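Local structure of membrane lipoprotein family protein (Aeropyrum pernix, 4PEV) at residues 102-107 and 127-132; 58-63 and 120-125; 112-117 and 307-312. The protein probably serves as the solute-binding component of an ABC transporter, holding adenosine between the two lobes of a periplasmic-binding-protein-like fold. One frame throughout, in Å; residues are numbered along the deposited sequence.

Contact 1: 102-107 and 127-132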
ATOM      1  N   VAL C 102      -1.554  -0.616  26.345  1.00 28.07           N
ATOM      2  CA  VAL C 102      -0.241  -1.073  25.911  1.00 28.44           C
ATOM      3  C   VAL C 102       0.658   0.105  25.501  1.00 29.13           C
ATOM      4  O   VAL C 102       1.880   0.131  25.782  1.00 29.73           O
ATOM      5  CB  VAL C 102      -0.442  -2.097  24.756  1.00 28.32           C
ATOM      6  CG1 VAL C 102       0.700  -2.104  23.761  1.00 29.28           C
ATOM      7  CG2 VAL C 102      -0.664  -3.472  25.342  1.00 28.37           C
ATOM      8  N   LEU C 103       0.054   1.073  24.820  1.00 28.87           N
ATOM      9  CA  LEU C 103       0.774   2.268  24.404  1.00 28.54           C
ATOM     10  C   LEU C 103       1.127   3.128  25.614  1.00 28.82           C
ATOM     11  O   LEU C 103       2.204   3.713  25.681  1.00 27.94           O
ATOM     12  CB  LEU C 103      -0.071   3.054  23.408  1.00 28.61           C
ATOM     13  CG  LEU C 103       0.516   4.355  22.866  1.00 28.04           C
ATOM     14  CD1 LEU C 103       1.930   4.149  22.356  1.00 27.85           C
ATOM     15  CD2 LEU C 103      -0.384   4.887  21.776  1.00 27.40           C
ATOM     16  N   ASP C 104       0.213   3.169  26.576  1.00 30.49           N
ATOM     17  CA  ASP C 104       0.392   3.929  27.817  1.00 31.91           C
ATOM     18  C   ASP C 104       1.513   3.341  28.685  1.00 28.65           C
ATOM     19  O   ASP C 104       2.349   4.072  29.201  1.00 25.74           O
ATOM     20  CB  ASP C 104      -0.953   3.985  28.581  1.00 35.77           C
ATOM     21  CG  ASP C 104      -0.953   5.007  29.707  1.00 40.37           C
ATOM     22  OD1 ASP C 104      -0.595   4.631  30.847  1.00 46.24           O
ATOM     23  OD2 ASP C 104      -1.321   6.181  29.462  1.00 43.54           O
ATOM     24  N   ALA C 105       1.536   2.014  28.799  1.00 27.60           N
ATOM     25  CA  ALA C 105       2.538   1.310  29.601  1.00 27.78           C
ATOM     26  C   ALA C 105       3.941   1.388  29.021  1.00 27.14           C
ATOM     27  O   ALA C 105       4.906   1.437  29.770  1.00 27.70           O
ATOM     28  CB  ALA C 105       2.137  -0.153  29.777  1.00 28.60           C
ATOM     29  N   ALA C 106       4.057   1.376  27.699  1.00 26.49           N
ATOM     30  CA  ALA C 106       5.355   1.509  27.058  1.00 27.75           C
ATOM     31  C   ALA C 106       5.930   2.920  27.209  1.00 29.10           C
ATOM     32  O   ALA C 106       7.149   3.102  27.308  1.00 30.33           O
ATOM     33  CB  ALA C 106       5.248   1.130  25.590  1.00 27.72           C
ATOM     34  N   SER C 107       5.053   3.918  27.204  1.00 29.97           N
ATOM     35  CA  SER C 107       5.462   5.297  27.409  1.00 32.28           C
ATOM     36  C   SER C 107       5.884   5.483  28.871  1.00 34.48           C
ATOM     37  O   SER C 107       6.948   6.034  29.174  1.00 34.34           O
ATOM     38  CB  SER C 107       4.299   6.232  27.074  1.00 32.75           C
ATOM     39  OG  SER C 107       3.744   5.929  25.801  1.00 32.34           O
ATOM     40  N   GLU C 127      -3.732  10.086  20.212  1.00 39.60           N
ATOM     41  CA  GLU C 127      -4.324  11.406  20.488  1.00 43.15           C
ATOM     42  C   GLU C 127      -4.554  11.598  21.993  1.00 41.99           C
ATOM     43  O   GLU C 127      -4.403  12.695  22.514  1.00 40.89           O
ATOM     44  CB  GLU C 127      -5.647  11.586  19.699  1.00 46.81           C
ATOM     45  CG  GLU C 127      -5.466  12.013  18.231  1.00 49.87           C
ATOM     46  CD  GLU C 127      -6.725  11.884  17.355  1.00 54.19           C
ATOM     47  OE1 GLU C 127      -6.633  12.241  16.161  1.00 57.53           O
ATOM     48  OE2 GLU C 127      -7.802  11.428  17.818  1.00 55.71           O
ATOM     49  N   LYS C 128      -4.896  10.508  22.669  1.00 42.61           N
ATOM     50  CA  LYS C 128      -5.109  10.474  24.109  1.00 42.46           C
ATOM     51  C   LYS C 128      -3.816  10.356  24.916  1.00 40.87           C
ATOM     52  O   LYS C 128      -3.658  11.031  25.939  1.00 43.03           O
ATOM     53  CB  LYS C 128      -6.009   9.285  24.452  1.00 45.39           C
ATOM     54  CG  LYS C 128      -7.374   9.361  23.792  1.00 49.10           C
ATOM     55  CD  LYS C 128      -8.236   8.149  24.106  1.00 53.20           C
ATOM     56  CE  LYS C 128      -9.717   8.508  24.080  1.00 55.76           C
ATOM     57  NZ  LYS C 128     -10.493   7.422  23.423  1.00 58.04           N
ATOM     58  N   VAL C 129      -2.902   9.492  24.465  1.00 36.26           N
ATOM     59  CA  VAL C 129      -1.713   9.133  25.246  1.00 33.15           C
ATOM     60  C   VAL C 129      -0.575  10.162  25.153  1.00 33.23           C
ATOM     61  O   VAL C 129       0.072  10.477  26.168  1.00 31.58           O
ATOM     62  CB  VAL C 129      -1.183   7.744  24.835  1.00 31.77           C
ATOM     63  CG1 VAL C 129       0.174   7.466  25.464  1.00 31.50           C
ATOM     64  CG2 VAL C 129      -2.172   6.656  25.223  1.00 31.91           C
ATOM     65  N   ALA C 130      -0.335  10.663  23.940  1.00 32.06           N
ATOM     66  CA  ALA C 130       0.752  11.589  23.666  1.00 31.55           C
ATOM     67  C   ALA C 130       0.817  12.784  24.608  1.00 33.38           C
ATOM     68  O   ALA C 130       1.904  13.117  25.074  1.00 36.65           O
ATOM     69  CB  ALA C 130       0.688  12.063  22.233  1.00 31.34           C
ATOM     70  N   PRO C 131      -0.325  13.453  24.884  1.00 34.98           N
ATOM     71  CA  PRO C 131      -0.211  14.605  25.799  1.00 35.51           C
ATOM     72  C   PRO C 131       0.134  14.243  27.259  1.00 35.25           C
ATOM     73  O   PRO C 131       0.803  15.030  27.911  1.00 36.55           O
ATOM     74  CB  PRO C 131      -1.581  15.291  25.686  1.00 34.54           C
ATOM     75  CG  PRO C 131      -2.504  14.217  25.228  1.00 34.78           C
ATOM     76  CD  PRO C 131      -1.679  13.359  24.310  1.00 34.80           C
ATOM     77  N   ARG C 132      -0.294  13.077  27.753  1.00 35.43           N
ATOM     78  CA  ARG C 132       0.167  12.566  29.067  1.00 35.96           C
ATOM     79  C   ARG C 132       1.687  12.318  29.220  1.00 34.78           C
ATOM     80  O   ARG C 132       2.171  12.289  30.334  1.00 34.87           O
ATOM     81  CB  ARG C 132      -0.506  11.243  29.417  1.00 38.37           C
ATOM     82  CG  ARG C 132      -2.011  11.275  29.504  1.00 41.38           C
ATOM     83  CD  ARG C 132      -2.497   9.969  30.091  1.00 44.49           C
ATOM     84  NE  ARG C 132      -3.618   9.435  29.330  1.00 50.83           N
ATOM     85  CZ  ARG C 132      -4.014   8.159  29.345  1.00 57.78           C
ATOM     86  NH1 ARG C 132      -3.385   7.253  30.091  1.00 59.69           N
ATOM     87  NH2 ARG C 132      -5.052   7.777  28.601  1.00 60.72           N
TER
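Leu103, Asp104 and Ser107 face Val129 and Arg132 in a helix-helix contact on one face of the parallel sheet in the N-terminal lobe. Helices 99-108 and 123-132 flank strand 114-118 in the chain, so two successive connections of an alpha/beta, Rossmann-like lobe lie side by side. Their segments run nearly parallel, at 17°, with axes 9.9 Å apart at closest approach. Val129 is the apolar wedge: with CG1 anti to its backbone N (chi1 170°), this methyl enters the groove between the first helix's side chains. Val129 CG1 lies 4.1 Å from Leu103 CG and 3.9 Å from Ser107 OG, while Tyr138 of strand 137-141 packs beneath both Leu103 and Val129. On the solvent side, Arg132 bends at chi3 to bring its guanidinium across the carboxylate of Asp104. The salt bridge joins Asp104 OD2 to Arg132 NH1, modelled at 2.4 Å, a length too short to be trusted at this resolution. The two planes stand 46° apart, so this is an oblique, one-nitrogen grip and not a flat two-pronged pairing. NH2 of the same guanidinium turns to Glu100, which would probably share in balancing the arginine's charge. An asparagine at Asp104 would probably cost Arg132 NH1 its charged mate and leave that end of the guanidinium freer to turn. Deeper in, Ser107 OG also meets Tyr138 OH and donates to Leu103 O at 2.7 Å, arriving from the carbonyl face opposite to Ser107 N.

Contact 2: 58-63 and 120-125. With ADN (adenosine), chain F.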
ATOM      1  N   LEU C  58       5.527  -0.860  17.056  1.00 27.04           N
ATOM      2  CA  LEU C  58       4.295  -1.274  17.661  1.00 27.28           C
ATOM      3  C   LEU C  58       3.306  -1.412  16.516  1.00 28.68           C
ATOM      4  O   LEU C  58       2.854  -0.423  15.945  1.00 29.73           O
ATOM      5  CB  LEU C  58       3.899  -0.216  18.696  1.00 26.56           C
ATOM      6  CG  LEU C  58       2.977  -0.493  19.889  1.00 26.28           C
ATOM      7  CD1 LEU C  58       3.005  -1.930  20.388  1.00 26.23           C
ATOM      8  CD2 LEU C  58       3.305   0.466  21.018  1.00 25.19           C
ATOM      9  N   PHE C  59       3.031  -2.655  16.141  1.00 29.71           N
ATOM     10  CA  PHE C  59       2.145  -2.936  15.042  1.00 30.58           C
ATOM     11  C   PHE C  59       0.692  -2.773  15.433  1.00 34.37           C
ATOM     12  O   PHE C  59       0.309  -2.741  16.605  1.00 33.76           O
ATOM     13  CB  PHE C  59       2.385  -4.343  14.474  1.00 30.16           C
ATOM     14  CG  PHE C  59       3.753  -4.524  13.862  1.00 28.78           C
ATOM     15  CD1 PHE C  59       4.127  -3.804  12.723  1.00 28.73           C
ATOM     16  CD2 PHE C  59       4.675  -5.402  14.431  1.00 27.23           C
ATOM     17  CE1 PHE C  59       5.400  -3.960  12.164  1.00 28.72           C
ATOM     18  CE2 PHE C  59       5.937  -5.572  13.876  1.00 27.39           C
ATOM     19  CZ  PHE C  59       6.303  -4.851  12.742  1.00 28.33           C
ATOM     20  N   ASP C  60      -0.115  -2.673  14.396  1.00 41.00           N
ATOM     21  CA  ASP C  60      -1.521  -2.399  14.513  1.00 43.92           C
ATOM     22  C   ASP C  60      -2.211  -3.716  14.763  1.00 46.55           C
ATOM     23  O   ASP C  60      -2.613  -4.022  15.868  1.00 49.38           O
ATOM     24  CB  ASP C  60      -2.014  -1.797  13.181  1.00 45.41           C
ATOM     25  CG  ASP C  60      -2.952  -0.697  13.377  1.00 46.32           C
ATOM     26  OD1 ASP C  60      -3.226  -0.403  14.553  1.00 52.13           O
ATOM     27  OD2 ASP C  60      -3.395  -0.112  12.375  1.00 45.58           O
ATOM     28  N   VAL C  61      -2.288  -4.513  13.711  1.00 50.93           N
ATOM     29  CA  VAL C  61      -3.167  -5.653  13.666  1.00 53.45           C
ATOM     30  C   VAL C  61      -2.307  -6.898  13.541  1.00 56.13           C
ATOM     31  O   VAL C  61      -2.304  -7.756  14.427  1.00 58.59           O
ATOM     32  CB  VAL C  61      -4.110  -5.541  12.447  1.00 52.83           C
ATOM     33  CG1 VAL C  61      -4.960  -6.794  12.298  1.00 53.34           C
ATOM     34  CG2 VAL C  61      -4.977  -4.292  12.560  1.00 52.04           C
ATOM     35  N   GLY C  62      -1.539  -6.956  12.457  1.00 53.73           N
ATOM     36  CA  GLY C  62      -0.972  -8.200  12.002  1.00 51.69           C
ATOM     37  C   GLY C  62       0.343  -8.574  12.621  1.00 49.62           C
ATOM     38  O   GLY C  62       0.510  -9.701  13.087  1.00 54.87           O
ATOM     39  N   GLY C  63       1.280  -7.637  12.622  1.00 45.85           N
ATOM     40  CA  GLY C  63       2.693  -7.982  12.782  1.00 41.93           C
ATOM     41  C   GLY C  63       3.338  -8.403  11.461  1.00 38.31           C
ATOM     42  O   GLY C  63       2.727  -8.318  10.394  1.00 36.14           O
ATOM     43  N   PHE C 120      -2.840   3.287  10.865  1.00 28.00           N
ATOM     44  CA  PHE C 120      -3.869   4.249  11.185  1.00 27.85           C
ATOM     45  C   PHE C 120      -4.580   4.003  12.513  1.00 28.29           C
ATOM     46  O   PHE C 120      -4.904   4.964  13.202  1.00 30.10           O
ATOM     47  CB  PHE C 120      -4.912   4.280  10.057  1.00 28.70           C
ATOM     48  CG  PHE C 120      -6.128   5.074  10.395  1.00 29.38           C
ATOM     49  CD1 PHE C 120      -6.092   6.470  10.350  1.00 29.99           C
ATOM     50  CD2 PHE C 120      -7.290   4.437  10.814  1.00 29.21           C
ATOM     51  CE1 PHE C 120      -7.206   7.210  10.697  1.00 29.97           C
ATOM     52  CE2 PHE C 120      -8.404   5.171  11.164  1.00 29.55           C
ATOM     53  CZ  PHE C 120      -8.362   6.558  11.102  1.00 30.17           C
ATOM     54  N   LEU C 121      -4.848   2.745  12.877  1.00 27.66           N
ATOM     55  CA  LEU C 121      -5.657   2.469  14.071  1.00 27.83           C
ATOM     56  C   LEU C 121      -5.049   2.972  15.384  1.00 27.53           C
ATOM     57  O   LEU C 121      -5.745   3.045  16.407  1.00 28.33           O
ATOM     58  CB  LEU C 121      -5.965   0.984  14.213  1.00 29.56           C
ATOM     59  CG  LEU C 121      -6.694   0.246  13.082  1.00 31.37           C
ATOM     60  CD1 LEU C 121      -6.980  -1.187  13.521  1.00 31.25           C
ATOM     61  CD2 LEU C 121      -7.989   0.949  12.690  1.00 30.92           C
ATOM     62  N   TRP C 122      -3.762   3.313  15.350  1.00 26.98           N
ATOM     63  CA  TRP C 122      -3.064   3.929  16.483  1.00 27.72           C
ATOM     64  C   TRP C 122      -3.385   5.414  16.704  1.00 28.98           C
ATOM     65  O   TRP C 122      -3.003   5.986  17.715  1.00 28.74           O
ATOM     66  CB  TRP C 122      -1.549   3.798  16.277  1.00 27.46           C
ATOM     67  CG  TRP C 122      -1.020   2.444  16.573  1.00 26.93           C
ATOM     68  CD1 TRP C 122      -0.428   1.587  15.701  1.00 26.77           C
ATOM     69  CD2 TRP C 122      -1.038   1.783  17.843  1.00 26.55           C
ATOM     70  NE1 TRP C 122      -0.080   0.428  16.348  1.00 27.01           N
ATOM     71  CE2 TRP C 122      -0.436   0.525  17.665  1.00 25.93           C
ATOM     72  CE3 TRP C 122      -1.497   2.143  19.120  1.00 26.44           C
ATOM     73  CZ2 TRP C 122      -0.284  -0.380  18.704  1.00 26.26           C
ATOM     74  CZ3 TRP C 122      -1.335   1.247  20.162  1.00 26.39           C
ATOM     75  CH2 TRP C 122      -0.740  -0.002  19.949  1.00 26.71           C
ATOM     76  N   GLN C 123      -4.073   6.034  15.757  1.00 31.79           N
ATOM     77  CA  GLN C 123      -4.314   7.467  15.796  1.00 34.07           C
ATOM     78  C   GLN C 123      -5.209   7.877  16.950  1.00 34.69           C
ATOM     79  O   GLN C 123      -4.937   8.851  17.621  1.00 33.78           O
ATOM     80  CB  GLN C 123      -4.956   7.919  14.503  1.00 35.18           C
ATOM     81  CG  GLN C 123      -4.836   9.395  14.267  1.00 37.20           C
ATOM     82  CD  GLN C 123      -5.776   9.849  13.186  1.00 39.94           C
ATOM     83  OE1 GLN C 123      -5.497   9.715  11.992  1.00 42.84           O
ATOM     84  NE2 GLN C 123      -6.909  10.376  13.599  1.00 40.87           N
ATOM     85  N   GLU C 124      -6.284   7.137  17.159  1.00 37.90           N
ATOM     86  CA  GLU C 124      -7.189   7.382  18.276  1.00 40.22           C
ATOM     87  C   GLU C 124      -6.472   7.239  19.620  1.00 39.51           C
ATOM     88  O   GLU C 124      -6.445   8.195  20.387  1.00 42.74           O
ATOM     89  CB  GLU C 124      -8.382   6.429  18.200  1.00 46.47           C
ATOM     90  CG  GLU C 124      -9.687   7.046  17.731  1.00 53.06           C
ATOM     91  CD  GLU C 124     -10.759   6.951  18.799  1.00 61.07           C
ATOM     92  OE1 GLU C 124     -11.896   6.538  18.458  1.00 68.92           O
ATOM     93  OE2 GLU C 124     -10.452   7.253  19.982  1.00 62.62           O
ATOM     94  N   PRO C 125      -5.870   6.060  19.909  1.00 36.66           N
ATOM     95  CA  PRO C 125      -5.195   5.913  21.188  1.00 35.37           C
ATOM     96  C   PRO C 125      -4.058   6.896  21.427  1.00 34.54           C
ATOM     97  O   PRO C 125      -3.828   7.284  22.566  1.00 35.27           O
ATOM     98  CB  PRO C 125      -4.642   4.487  21.125  1.00 35.65           C
ATOM     99  CG  PRO C 125      -5.550   3.776  20.208  1.00 35.45           C
ATOM    100  CD  PRO C 125      -5.835   4.794  19.156  1.00 37.06           C
TER
HETATM  101  O5' ADN F 501      -1.997  -3.341   2.088  1.00 24.76           O
HETATM  102  C5' ADN F 501      -2.664  -2.156   1.612  1.00 24.46           C
HETATM  103  C4' ADN F 501      -2.746  -0.998   2.613  1.00 25.00           C
HETATM  104  O4' ADN F 501      -3.554  -1.325   3.747  1.00 25.17           O
HETATM  105  C3' ADN F 501      -1.434  -0.510   3.221  1.00 25.42           C
HETATM  106  O3' ADN F 501      -0.712   0.353   2.335  1.00 24.73           O
HETATM  107  C2' ADN F 501      -1.910   0.179   4.495  1.00 25.15           C
HETATM  108  O2' ADN F 501      -2.364   1.521   4.277  1.00 24.87           O
HETATM  109  C1' ADN F 501      -3.071  -0.680   4.922  1.00 25.20           C
HETATM  110  N9  ADN F 501      -2.644  -1.720   5.877  1.00 26.41           N
HETATM  111  C8  ADN F 501      -2.041  -2.899   5.596  1.00 26.73           C
HETATM  112  N7  ADN F 501      -1.806  -3.616   6.727  1.00 27.31           N
HETATM  113  C5  ADN F 501      -2.281  -2.876   7.752  1.00 28.16           C
HETATM  114  C6  ADN F 501      -2.368  -3.004   9.222  1.00 28.08           C
HETATM  115  N6  ADN F 501      -1.881  -4.103   9.829  1.00 28.70           N
HETATM  116  N1  ADN F 501      -2.931  -1.992   9.929  1.00 28.31           N
HETATM  117  C2  ADN F 501      -3.412  -0.878   9.337  1.00 27.77           C
HETATM  118  N3  ADN F 501      -3.366  -0.692   8.012  1.00 28.04           N
HETATM  119  C4  ADN F 501      -2.824  -1.628   7.187  1.00 27.80           C
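Asp60 and Leu121 supply the hydrogen bond of this contact, where the loop after strand 54-59 meets the turn leading into helix 123-132. Leu121 N donates to the syn lone pair of Asp60 OD2 at 3.2 Å, with a somewhat bent N-H...O angle of 146°. Both loops leave the C-terminal ends of parallel strands, where alpha/beta folds commonly place their binding sites. Contacts with the indole make a second group. Asp60 OD1 sits over one face of Trp122, 3.6 Å from CD1, and the carboxylate lies almost flat against the ring, the planes 19° apart. Trp122 NE1 lies close to two backbone carbonyls, 3.2 Å from Phe59 O, which sits at the ring edge near its plane. Apolar contacts form a third group. Leu58 CG rests 3.5 Å from Trp122 CZ2, the two side chains crossing at about a right angle, and Met99 and Leu103 of helix 99-108 also touch the indole. At the pocket end, Val61 CG2 meets Leu121 CD1 at 3.8 Å. The chi1 of Leu121 (-58°) sets CG beside its own backbone N, and its side chain therefore lies across the Asp60 carboxylate. Adenosine completes the contact: Asp60 OD2 stands 3.1 Å from both N1 and C2 of the base, and Val61 CB is 3.7 Å from N6. A carboxylate and an unprotonated N1 are two acceptors that would not bond without a proton between them, and OD2 may instead lie against the C2 edge; Leu121 N, meanwhile, steadies the oxygen that faces the base.

Contact 3: 112-117 and 307-312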
ATOM      1  N   TYR C 112      12.111   3.447  25.964  1.00 27.79           N
ATOM      2  CA  TYR C 112      12.198   3.713  24.537  1.00 26.42           C
ATOM      3  C   TYR C 112      12.365   5.192  24.218  1.00 25.73           C
ATOM      4  O   TYR C 112      11.533   6.022  24.573  1.00 24.32           O
ATOM      5  CB  TYR C 112      10.965   3.159  23.822  1.00 25.41           C
ATOM      6  CG  TYR C 112      10.793   1.709  24.084  1.00 24.67           C
ATOM      7  CD1 TYR C 112      11.615   0.781  23.482  1.00 25.26           C
ATOM      8  CD2 TYR C 112       9.833   1.261  24.961  1.00 25.01           C
ATOM      9  CE1 TYR C 112      11.490  -0.567  23.754  1.00 25.54           C
ATOM     10  CE2 TYR C 112       9.680  -0.077  25.232  1.00 24.82           C
ATOM     11  CZ  TYR C 112      10.510  -0.984  24.624  1.00 25.82           C
ATOM     12  OH  TYR C 112      10.351  -2.312  24.896  1.00 26.84           O
ATOM     13  N   ASP C 113      13.447   5.492  23.511  1.00 26.65           N
ATOM     14  CA  ASP C 113      13.713   6.827  23.032  1.00 28.58           C
ATOM     15  C   ASP C 113      12.664   7.238  21.996  1.00 28.75           C
ATOM     16  O   ASP C 113      12.256   8.394  21.939  1.00 31.41           O
ATOM     17  CB  ASP C 113      15.134   6.896  22.473  1.00 29.75           C
ATOM     18  CG  ASP C 113      16.181   6.479  23.509  1.00 31.97           C
ATOM     19  OD1 ASP C 113      16.579   7.306  24.369  1.00 33.66           O
ATOM     20  OD2 ASP C 113      16.590   5.303  23.487  1.00 34.25           O
ATOM     21  N   LEU C 114      12.209   6.274  21.205  1.00 28.77           N
ATOM     22  CA  LEU C 114      11.156   6.487  20.205  1.00 27.75           C
ATOM     23  C   LEU C 114      10.180   5.305  20.244  1.00 27.21           C
ATOM     24  O   LEU C 114      10.587   4.135  20.390  1.00 26.67           O
ATOM     25  CB  LEU C 114      11.769   6.609  18.799  1.00 26.61           C
ATOM     26  CG  LEU C 114      10.858   6.918  17.604  1.00 26.46           C
ATOM     27  CD1 LEU C 114      10.232   8.299  17.693  1.00 26.24           C
ATOM     28  CD2 LEU C 114      11.640   6.782  16.309  1.00 26.78           C
ATOM     29  N   ILE C 115       8.895   5.620  20.132  1.00 25.67           N
ATOM     30  CA  ILE C 115       7.888   4.603  19.938  1.00 25.37           C
ATOM     31  C   ILE C 115       7.344   4.815  18.533  1.00 25.97           C
ATOM     32  O   ILE C 115       6.854   5.898  18.210  1.00 26.43           O
ATOM     33  CB  ILE C 115       6.785   4.669  21.009  1.00 25.09           C
ATOM     34  CG1 ILE C 115       7.384   4.366  22.391  1.00 25.02           C
ATOM     35  CG2 ILE C 115       5.667   3.671  20.704  1.00 25.14           C
ATOM     36  CD1 ILE C 115       6.397   4.494  23.531  1.00 25.11           C
ATOM     37  N   VAL C 116       7.466   3.781  17.701  1.00 25.81           N
ATOM     38  CA  VAL C 116       7.018   3.832  16.321  1.00 26.05           C
ATOM     39  C   VAL C 116       5.693   3.105  16.201  1.00 26.45           C
ATOM     40  O   VAL C 116       5.584   1.938  16.564  1.00 28.34           O
ATOM     41  CB  VAL C 116       8.038   3.191  15.372  1.00 25.73           C
ATOM     42  CG1 VAL C 116       7.505   3.181  13.947  1.00 25.62           C
ATOM     43  CG2 VAL C 116       9.354   3.942  15.436  1.00 25.64           C
ATOM     44  N   LEU C 117       4.693   3.796  15.671  1.00 26.28           N
ATOM     45  CA  LEU C 117       3.337   3.268  15.645  1.00 27.21           C
ATOM     46  C   LEU C 117       2.897   3.019  14.210  1.00 26.70           C
ATOM     47  O   LEU C 117       2.676   3.955  13.438  1.00 25.14           O
ATOM     48  CB  LEU C 117       2.395   4.239  16.364  1.00 27.92           C
ATOM     49  CG  LEU C 117       2.756   4.485  17.836  1.00 27.53           C
ATOM     50  CD1 LEU C 117       1.942   5.632  18.392  1.00 27.89           C
ATOM     51  CD2 LEU C 117       2.559   3.234  18.678  1.00 26.73           C
ATOM     52  N   THR C 307      13.812   6.956   8.648  1.00 32.09           N
ATOM     53  CA  THR C 307      14.010   8.386   8.809  1.00 31.04           C
ATOM     54  C   THR C 307      13.657   8.820  10.227  1.00 30.24           C
ATOM     55  O   THR C 307      14.423   9.509  10.877  1.00 30.20           O
ATOM     56  CB  THR C 307      13.169   9.161   7.769  1.00 31.70           C
ATOM     57  OG1 THR C 307      13.714   8.914   6.462  1.00 31.16           O
ATOM     58  CG2 THR C 307      13.168  10.657   8.043  1.00 30.72           C
ATOM     59  N   ALA C 308      12.505   8.402  10.722  1.00 30.25           N
ATOM     60  CA  ALA C 308      12.105   8.751  12.099  1.00 29.97           C
ATOM     61  C   ALA C 308      13.098   8.271  13.173  1.00 30.40           C
ATOM     62  O   ALA C 308      13.279   8.930  14.197  1.00 30.73           O
ATOM     63  CB  ALA C 308      10.716   8.208  12.396  1.00 29.53           C
ATOM     64  N   ILE C 309      13.718   7.116  12.945  1.00 30.38           N
ATOM     65  CA  ILE C 309      14.701   6.576  13.870  1.00 29.84           C
ATOM     66  C   ILE C 309      16.032   7.305  13.754  1.00 30.34           C
ATOM     67  O   ILE C 309      16.703   7.546  14.764  1.00 27.96           O
ATOM     68  CB  ILE C 309      14.927   5.083  13.620  1.00 29.21           C
ATOM     69  CG1 ILE C 309      13.666   4.316  13.985  1.00 30.22           C
ATOM     70  CG2 ILE C 309      16.083   4.563  14.457  1.00 28.59           C
ATOM     71  CD1 ILE C 309      13.645   2.897  13.480  1.00 29.94           C
ATOM     72  N   LYS C 310      16.422   7.637  12.527  1.00 32.13           N
ATOM     73  CA  LYS C 310      17.667   8.376  12.295  1.00 34.43           C
ATOM     74  C   LYS C 310      17.577   9.761  12.934  1.00 34.17           C
ATOM     75  O   LYS C 310      18.429  10.136  13.732  1.00 34.69           O
ATOM     76  CB  LYS C 310      17.956   8.505  10.806  1.00 37.01           C
ATOM     77  CG  LYS C 310      19.404   8.797  10.509  1.00 41.67           C
ATOM     78  CD  LYS C 310      19.622   9.073   9.036  1.00 47.00           C
ATOM     79  CE  LYS C 310      21.105   9.036   8.697  1.00 51.31           C
ATOM     80  NZ  LYS C 310      21.370   9.834   7.470  1.00 54.31           N
ATOM     81  N   ASP C 311      16.519  10.499  12.610  1.00 34.42           N
ATOM     82  CA  ASP C 311      16.253  11.793  13.242  1.00 34.43           C
ATOM     83  C   ASP C 311      16.521  11.719  14.751  1.00 33.67           C
ATOM     84  O   ASP C 311      17.256  12.539  15.283  1.00 34.92           O
ATOM     85  CB  ASP C 311      14.813  12.272  12.972  1.00 35.14           C
ATOM     86  CG  ASP C 311      14.630  12.905  11.572  1.00 37.25           C
ATOM     87  OD1 ASP C 311      15.521  12.789  10.702  1.00 39.02           O
ATOM     88  OD2 ASP C 311      13.574  13.534  11.336  1.00 39.78           O
ATOM     89  N   VAL C 312      15.968  10.723  15.436  1.00 32.16           N
ATOM     90  CA  VAL C 312      16.194  10.614  16.882  1.00 32.10           C
ATOM     91  C   VAL C 312      17.660  10.362  17.199  1.00 33.13           C
ATOM     92  O   VAL C 312      18.198  10.966  18.117  1.00 33.07           O
ATOM     93  CB  VAL C 312      15.346   9.513  17.540  1.00 31.52           C
ATOM     94  CG1 VAL C 312      15.760   9.302  18.995  1.00 31.34           C
ATOM     95  CG2 VAL C 312      13.872   9.878  17.457  1.00 31.47           C
TER
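Strand 114-117 and helix 307-312 run almost antiparallel, at 169°, with axes 9.7 Å apart at their closest and Leu114 nearest Ile309 at the backbone level. Leu114 carries most of the contact. Its CG is anti to the backbone N (chi1 -176°), which throws the two methyls out from the strand and onto the helix surface. Leu114 CD2 lies on the backbone at Ala308 and Ile309, 3.4 Å from Ala308 O and 3.9 Å from Ile309 CA. Leu114 CD2 also meets Ile309 CG1 at 3.9 Å and Ala308 CB at 4.3 Å. One turn further along the helix, Val312 CG2 meets both methyls, 4.0 Å from each of Leu114 CD1 and CD2. The Leu114 and Val312 side chains cross obliquely, and Phe317 from the following loop touches both. Helix 301-313 covers the face of the parallel sheet opposite to helix 99-108, helping to cover one side of the alpha/beta sandwich in the N-terminal lobe: Leu114 turns to the first helix, whereas its neighbour Ile115 packs against Leu103, Ala106 and Ser107 of the second. Ala308 also touches Ala139 of strand 137-141, so the helix spans more than one strand. Where the strand begins, Asp113 lays its CB 4.3 Å from Val312 CG1, while its carboxylate is engaged outside the contact, OD2 accepting a hydrogen bond from the backbone N of Ser54.

From the N terminus, strand 54-59 opens contact 2, whose loop closes at 120-125 after helix 99-108 and strand 114-118 have been built. Contact 1 starts within that loop, at 102-107, and closes beyond it at 127-132, so the two cross. Contact 3 starts at 112-117, inside both loops, and closes some 190 residues later at 307-312, after the chain has formed most of the other lobe and returned; it crosses both. Leu58 and Leu103 pack around Trp122, joining contacts 1 and 2, while Leu117 touches Leu58, Leu103 and Trp122. Strand 114-118 thus links the helix pair on one sheet face to helix 301-313 on the other.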